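Local coordinates for protein L-Ala-D/L-Glu Epimerase (Escherichia coli, PDB 1JPD) that is an epimerase of the enolase superfamily, pairing an alpha+beta capping domain with a TIM-barrel-like domain, at residues A[64-78]-A[85-99]. Sequence-based numbering, arbitrary orientation.
Sequences QIMSVVPQLEKGLTR and LPAGAARNALDCALW
Leu94 pushes its forked end into a hollow formed by Ile65, Val68 and Leu72. Its two methyls divide the work: CD1 meets Val68 CG1 tip to tip, while CD2 lies 3.6 Å from Ile65 CG2 and just as close to CD1 of Leu72. With chi1 at 76°, Val68 holds CG1 between its backbone N and carbonyl carbon, where the methyl faces Leu94 and also borders Leu85 CD1. One turn earlier on helix 89-104, the small Ala90 lets the 58-66 helix come near, with Ala90 CB resting 3.5 Å from Gln64 CB and flanked by Ile65 CG1. Ile65 CD1 extends onward to Ala93. The extended Gln64 chain runs over the Ala90 methyl to a water that also accepts a hydrogen bond from Ala90 N, the Gln64 NE2 bond being weak. Both segments belong to the N-terminal capping domain of the mandelate racemase/muconate lactonizing enzyme family, where helices pack on a three-stranded antiparallel sheet; Val35 of strand 29-39 touches both Ile65 and Leu94. At the far end, the Arg78 chain, bent at chi2 and chi3, slides past Leu98, with CG 3.4 Å from Leu98 CB, and then crosses the Trp99 indole. Arg78 CD sits almost exactly above the five-membered ring of Trp99, 3.9 Å from its centroid in a CH-pi contact. The guanidinium continues over the six-membered ring as a cation-pi pair, standing nearly upright with its plane 79° from that of the indole and NH1 lowest. Thr258 OG1 is hydrogen-bonded to both Trp99 NE1 and Asp95 OD2, tying this part of helix 89-104 to the barrel domain.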
loop_
_atom_site.group_PDB
_atom_site.type_symbol
_atom_site.label_atom_id
_atom_site.label_comp_id
_atom_site.label_asym_id
_atom_site.label_seq_id
_atom_site.Cartn_x
_atom_site.Cartn_y
_atom_site.Cartn_z
ATOM N N GLN A 64 6.879 18.895 8.687
ATOM C CA GLN A 64 7.931 17.938 9.033
ATOM C C GLN A 64 9.053 17.954 8.011
ATOM O O GLN A 64 10.225 17.849 8.370
ATOM C CB GLN A 64 7.382 16.512 9.126
ATOM C CG GLN A 64 6.317 16.288 10.178
ATOM C CD GLN A 64 5.910 14.829 10.264
ATOM O OE1 GLN A 64 6.706 13.970 10.653
ATOM N NE2 GLN A 64 4.673 14.538 9.892
ATOM N N ILE A 65 8.699 18.081 6.734
ATOM C CA ILE A 65 9.712 18.092 5.683
ATOM C C ILE A 65 10.580 19.346 5.780
ATOM O O ILE A 65 11.817 19.253 5.762
ATOM C CB ILE A 65 9.068 17.979 4.258
ATOM C CG1 ILE A 65 8.261 16.681 4.160
ATOM C CG2 ILE A 65 10.161 17.976 3.180
ATOM C CD1 ILE A 65 7.666 16.404 2.798
ATOM N N MET A 66 9.938 20.509 5.896
ATOM C CA MET A 66 10.672 21.767 6.009
ATOM C C MET A 66 11.656 21.645 7.158
ATOM O O MET A 66 12.840 21.947 7.016
ATOM C CB MET A 66 9.731 22.941 6.299
ATOM C CG MET A 66 8.631 23.175 5.278
ATOM S SD MET A 66 9.203 23.125 3.571
ATOM C CE MET A 66 10.598 24.257 3.621
ATOM N N SER A 67 11.154 21.186 8.297
ATOM C CA SER A 67 11.966 21.026 9.494
ATOM C C SER A 67 13.300 20.352 9.212
ATOM O O SER A 67 14.235 20.473 9.999
ATOM C CB SER A 67 11.220 20.193 10.533
ATOM O OG SER A 67 11.532 18.817 10.380
ATOM N N VAL A 68 13.398 19.635 8.102
ATOM C CA VAL A 68 14.647 18.960 7.811
ATOM C C VAL A 68 15.269 19.389 6.476
ATOM O O VAL A 68 16.215 18.764 5.983
ATOM C CB VAL A 68 14.454 17.421 7.864
ATOM C CG1 VAL A 68 13.743 16.929 6.614
ATOM C CG2 VAL A 68 15.790 16.741 8.049
ATOM N N VAL A 69 14.741 20.467 5.903
ATOM C CA VAL A 69 15.263 20.998 4.646
ATOM C C VAL A 69 16.735 21.403 4.787
ATOM O O VAL A 69 17.557 21.056 3.936
ATOM C CB VAL A 69 14.449 22.222 4.169
ATOM C CG1 VAL A 69 15.176 22.917 3.027
ATOM C CG2 VAL A 69 13.062 21.778 3.714
ATOM N N PRO A 70 17.085 22.153 5.857
ATOM C CA PRO A 70 18.473 22.578 6.068
ATOM C C PRO A 70 19.449 21.407 6.018
ATOM O O PRO A 70 20.484 21.476 5.357
ATOM C CB PRO A 70 18.424 23.228 7.445
ATOM C CG PRO A 70 17.079 23.864 7.449
ATOM C CD PRO A 70 16.200 22.774 6.864
ATOM N N GLN A 71 19.106 20.330 6.716
ATOM C CA GLN A 71 19.943 19.132 6.760
ATOM C C GLN A 71 19.951 18.389 5.417
ATOM O O GLN A 71 20.887 17.648 5.113
ATOM C CB GLN A 71 19.450 18.208 7.881
ATOM C CG GLN A 71 19.432 18.888 9.242
ATOM C CD GLN A 71 18.087 18.815 9.928
ATOM O OE1 GLN A 71 17.700 17.770 10.450
ATOM N NE2 GLN A 71 17.361 19.928 9.930
ATOM N N LEU A 72 18.901 18.591 4.622
ATOM C CA LEU A 72 18.783 17.962 3.305
ATOM C C LEU A 72 19.741 18.605 2.304
ATOM O O LEU A 72 20.200 17.948 1.368
ATOM C CB LEU A 72 17.349 18.093 2.777
ATOM C CG LEU A 72 16.287 17.077 3.193
ATOM C CD1 LEU A 72 14.912 17.638 2.897
ATOM C CD2 LEU A 72 16.520 15.761 2.458
ATOM N N GLU A 73 20.027 19.891 2.511
ATOM C CA GLU A 73 20.918 20.661 1.642
ATOM C C GLU A 73 22.405 20.357 1.860
ATOM O O GLU A 73 23.200 20.444 0.921
ATOM C CB GLU A 73 20.659 22.162 1.834
ATOM C CG GLU A 73 19.219 22.574 1.554
ATOM C CD GLU A 73 18.922 24.016 1.925
ATOM O OE1 GLU A 73 19.227 24.413 3.071
ATOM O OE2 GLU A 73 18.372 24.753 1.078
ATOM N N LYS A 74 22.783 20.002 3.087
ATOM C CA LYS A 74 24.180 19.689 3.383
ATOM C C LYS A 74 24.524 18.274 2.906
ATOM O O LYS A 74 25.680 17.850 2.996
ATOM C CB LYS A 74 24.466 19.791 4.885
ATOM C CG LYS A 74 23.997 21.068 5.571
ATOM C CD LYS A 74 24.660 22.319 5.025
ATOM C CE LYS A 74 24.460 23.485 5.987
ATOM N NZ LYS A 74 23.033 23.666 6.383
ATOM N N GLY A 75 23.516 17.542 2.424
ATOM C CA GLY A 75 23.743 16.192 1.920
ATOM C C GLY A 75 23.193 15.015 2.714
ATOM O O GLY A 75 23.762 13.917 2.664
ATOM N N LEU A 76 22.090 15.230 3.430
ATOM C CA LEU A 76 21.464 14.182 4.240
ATOM C C LEU A 76 21.230 12.902 3.449
ATOM O O LEU A 76 20.441 12.890 2.513
ATOM C CB LEU A 76 20.124 14.672 4.783
ATOM C CG LEU A 76 19.408 13.716 5.736
ATOM C CD1 LEU A 76 20.214 13.604 7.021
ATOM C CD2 LEU A 76 18.004 14.228 6.025
ATOM N N THR A 77 21.909 11.826 3.823
ATOM C CA THR A 77 21.730 10.562 3.121
ATOM C C THR A 77 20.476 9.865 3.630
ATOM O O THR A 77 19.852 10.310 4.593
ATOM C CB THR A 77 22.919 9.608 3.337
ATOM O OG1 THR A 77 23.110 9.400 4.742
ATOM C CG2 THR A 77 24.186 10.175 2.720
ATOM N N ARG A 78 20.115 8.769 2.973
ATOM C CA ARG A 78 18.946 7.995 3.357
ATOM C C ARG A 78 19.170 7.344 4.712
ATOM O O ARG A 78 18.253 7.263 5.528
ATOM C CB ARG A 78 18.667 6.918 2.310
ATOM C CG ARG A 78 17.964 7.429 1.065
ATOM C CD ARG A 78 18.376 6.631 -0.157
ATOM N NE ARG A 78 19.746 6.955 -0.545
ATOM C CZ ARG A 78 20.484 6.227 -1.375
ATOM N NH1 ARG A 78 19.985 5.121 -1.914
ATOM N NH2 ARG A 78 21.720 6.606 -1.664
ATOM N N LEU A 85 13.569 11.829 11.127
ATOM C CA LEU A 85 12.106 11.853 11.148
ATOM C C LEU A 85 11.515 10.491 11.492
ATOM O O LEU A 85 12.147 9.455 11.282
ATOM C CB LEU A 85 11.560 12.290 9.783
ATOM C CG LEU A 85 11.916 13.666 9.220
ATOM C CD1 LEU A 85 11.288 13.799 7.846
ATOM C CD2 LEU A 85 11.407 14.765 10.145
ATOM N N PRO A 86 10.298 10.478 12.050
ATOM C CA PRO A 86 9.654 9.207 12.399
ATOM C C PRO A 86 8.988 8.626 11.143
ATOM O O PRO A 86 8.845 9.327 10.141
ATOM C CB PRO A 86 8.635 9.622 13.461
ATOM C CG PRO A 86 8.223 10.990 13.002
ATOM C CD PRO A 86 9.549 11.621 12.603
ATOM N N ALA A 87 8.593 7.357 11.182
ATOM C CA ALA A 87 7.938 6.760 10.027
ATOM C C ALA A 87 6.626 7.504 9.790
ATOM O O ALA A 87 5.891 7.782 10.734
ATOM C CB ALA A 87 7.672 5.290 10.278
ATOM N N GLY A 88 6.344 7.831 8.531
ATOM C CA GLY A 88 5.127 8.552 8.195
ATOM C C GLY A 88 5.231 9.125 6.793
ATOM O O GLY A 88 6.255 8.951 6.132
ATOM N N ALA A 89 4.194 9.817 6.332
ATOM C CA ALA A 89 4.207 10.385 4.981
ATOM C C ALA A 89 5.391 11.306 4.687
ATOM O O ALA A 89 5.950 11.269 3.590
ATOM C CB ALA A 89 2.904 11.127 4.710
ATOM N N ALA A 90 5.758 12.143 5.654
ATOM C CA ALA A 90 6.867 13.068 5.462
ATOM C C ALA A 90 8.143 12.314 5.125
ATOM O O ALA A 90 8.760 12.553 4.082
ATOM C CB ALA A 90 7.077 13.932 6.714
ATOM N N ARG A 91 8.544 11.393 5.991
ATOM C CA ARG A 91 9.763 10.656 5.714
ATOM C C ARG A 91 9.659 9.890 4.400
ATOM O O ARG A 91 10.657 9.720 3.701
ATOM C CB ARG A 91 10.106 9.690 6.849
ATOM C CG ARG A 91 11.525 9.143 6.738
ATOM C CD ARG A 91 11.930 8.322 7.948
ATOM N NE ARG A 91 11.355 6.978 7.942
ATOM C CZ ARG A 91 11.525 6.091 8.918
ATOM N NH1 ARG A 91 12.254 6.410 9.982
ATOM N NH2 ARG A 91 10.975 4.887 8.827
ATOM N N ASN A 92 8.455 9.443 4.053
ATOM C CA ASN A 92 8.263 8.697 2.817
ATOM C C ASN A 92 8.631 9.531 1.593
ATOM O O ASN A 92 9.345 9.053 0.703
ATOM C CB ASN A 92 6.819 8.205 2.703
ATOM C CG ASN A 92 6.607 7.302 1.500
ATOM O OD1 ASN A 92 7.490 6.513 1.135
ATOM N ND2 ASN A 92 5.430 7.399 0.884
ATOM N N ALA A 93 8.154 10.773 1.543
ATOM C CA ALA A 93 8.471 11.641 0.414
ATOM C C ALA A 93 9.984 11.868 0.313
ATOM O O ALA A 93 10.564 11.764 -0.772
ATOM C CB ALA A 93 7.757 12.964 0.549
ATOM N N LEU A 94 10.629 12.158 1.440
ATOM C CA LEU A 94 12.068 12.398 1.425
ATOM C C LEU A 94 12.880 11.159 1.075
ATOM O O LEU A 94 13.785 11.210 0.233
ATOM C CB LEU A 94 12.526 12.952 2.772
ATOM C CG LEU A 94 11.926 14.320 3.076
ATOM C CD1 LEU A 94 12.369 14.786 4.448
ATOM C CD2 LEU A 94 12.337 15.306 1.997
ATOM N N ASP A 95 12.560 10.046 1.723
ATOM C CA ASP A 95 13.270 8.801 1.474
ATOM C C ASP A 95 13.145 8.429 -0.002
ATOM O O ASP A 95 14.127 8.060 -0.644
ATOM C CB ASP A 95 12.712 7.688 2.372
ATOM C CG ASP A 95 13.473 6.378 2.231
ATOM O OD1 ASP A 95 13.075 5.531 1.407
ATOM O OD2 ASP A 95 14.479 6.192 2.939
ATOM N N CYS A 96 11.941 8.544 -0.549
ATOM C CA CYS A 96 11.744 8.214 -1.950
ATOM C C CYS A 96 12.456 9.217 -2.844
ATOM O O CYS A 96 13.038 8.833 -3.853
ATOM C CB CYS A 96 10.253 8.157 -2.290
ATOM S SG CYS A 96 9.410 6.747 -1.530
ATOM N N ALA A 97 12.416 10.495 -2.481
ATOM C CA ALA A 97 13.095 11.507 -3.282
ATOM C C ALA A 97 14.599 11.211 -3.325
ATOM O O ALA A 97 15.233 11.372 -4.364
ATOM C CB ALA A 97 12.844 12.888 -2.707
ATOM N N LEU A 98 15.165 10.773 -2.203
ATOM C CA LEU A 98 16.588 10.445 -2.150
ATOM C C LEU A 98 16.920 9.219 -3.007
ATOM O O LEU A 98 17.974 9.175 -3.645
ATOM C CB LEU A 98 17.036 10.189 -0.704
ATOM C CG LEU A 98 17.032 11.383 0.253
ATOM C CD1 LEU A 98 17.457 10.926 1.647
ATOM C CD2 LEU A 98 17.973 12.462 -0.268
ATOM N N TRP A 99 16.037 8.221 -3.013
ATOM C CA TRP A 99 16.254 7.012 -3.817
ATOM C C TRP A 99 16.223 7.364 -5.301
ATOM O O TRP A 99 17.018 6.856 -6.087
ATOM C CB TRP A 99 15.164 5.962 -3.566
ATOM C CG TRP A 99 15.389 5.065 -2.390
ATOM C CD1 TRP A 99 14.791 5.149 -1.162
ATOM C CD2 TRP A 99 16.265 3.937 -2.330
ATOM N NE1 TRP A 99 15.241 4.142 -0.345
ATOM C CE2 TRP A 99 16.148 3.383 -1.036
ATOM C CE3 TRP A 99 17.141 3.342 -3.242
ATOM C CZ2 TRP A 99 16.875 2.262 -0.632
ATOM C CZ3 TRP A 99 17.863 2.230 -2.839
ATOM C CH2 TRP A 99 17.726 1.702 -1.544
HETATM O O HOH W 1 4.856 12.117 8.556
#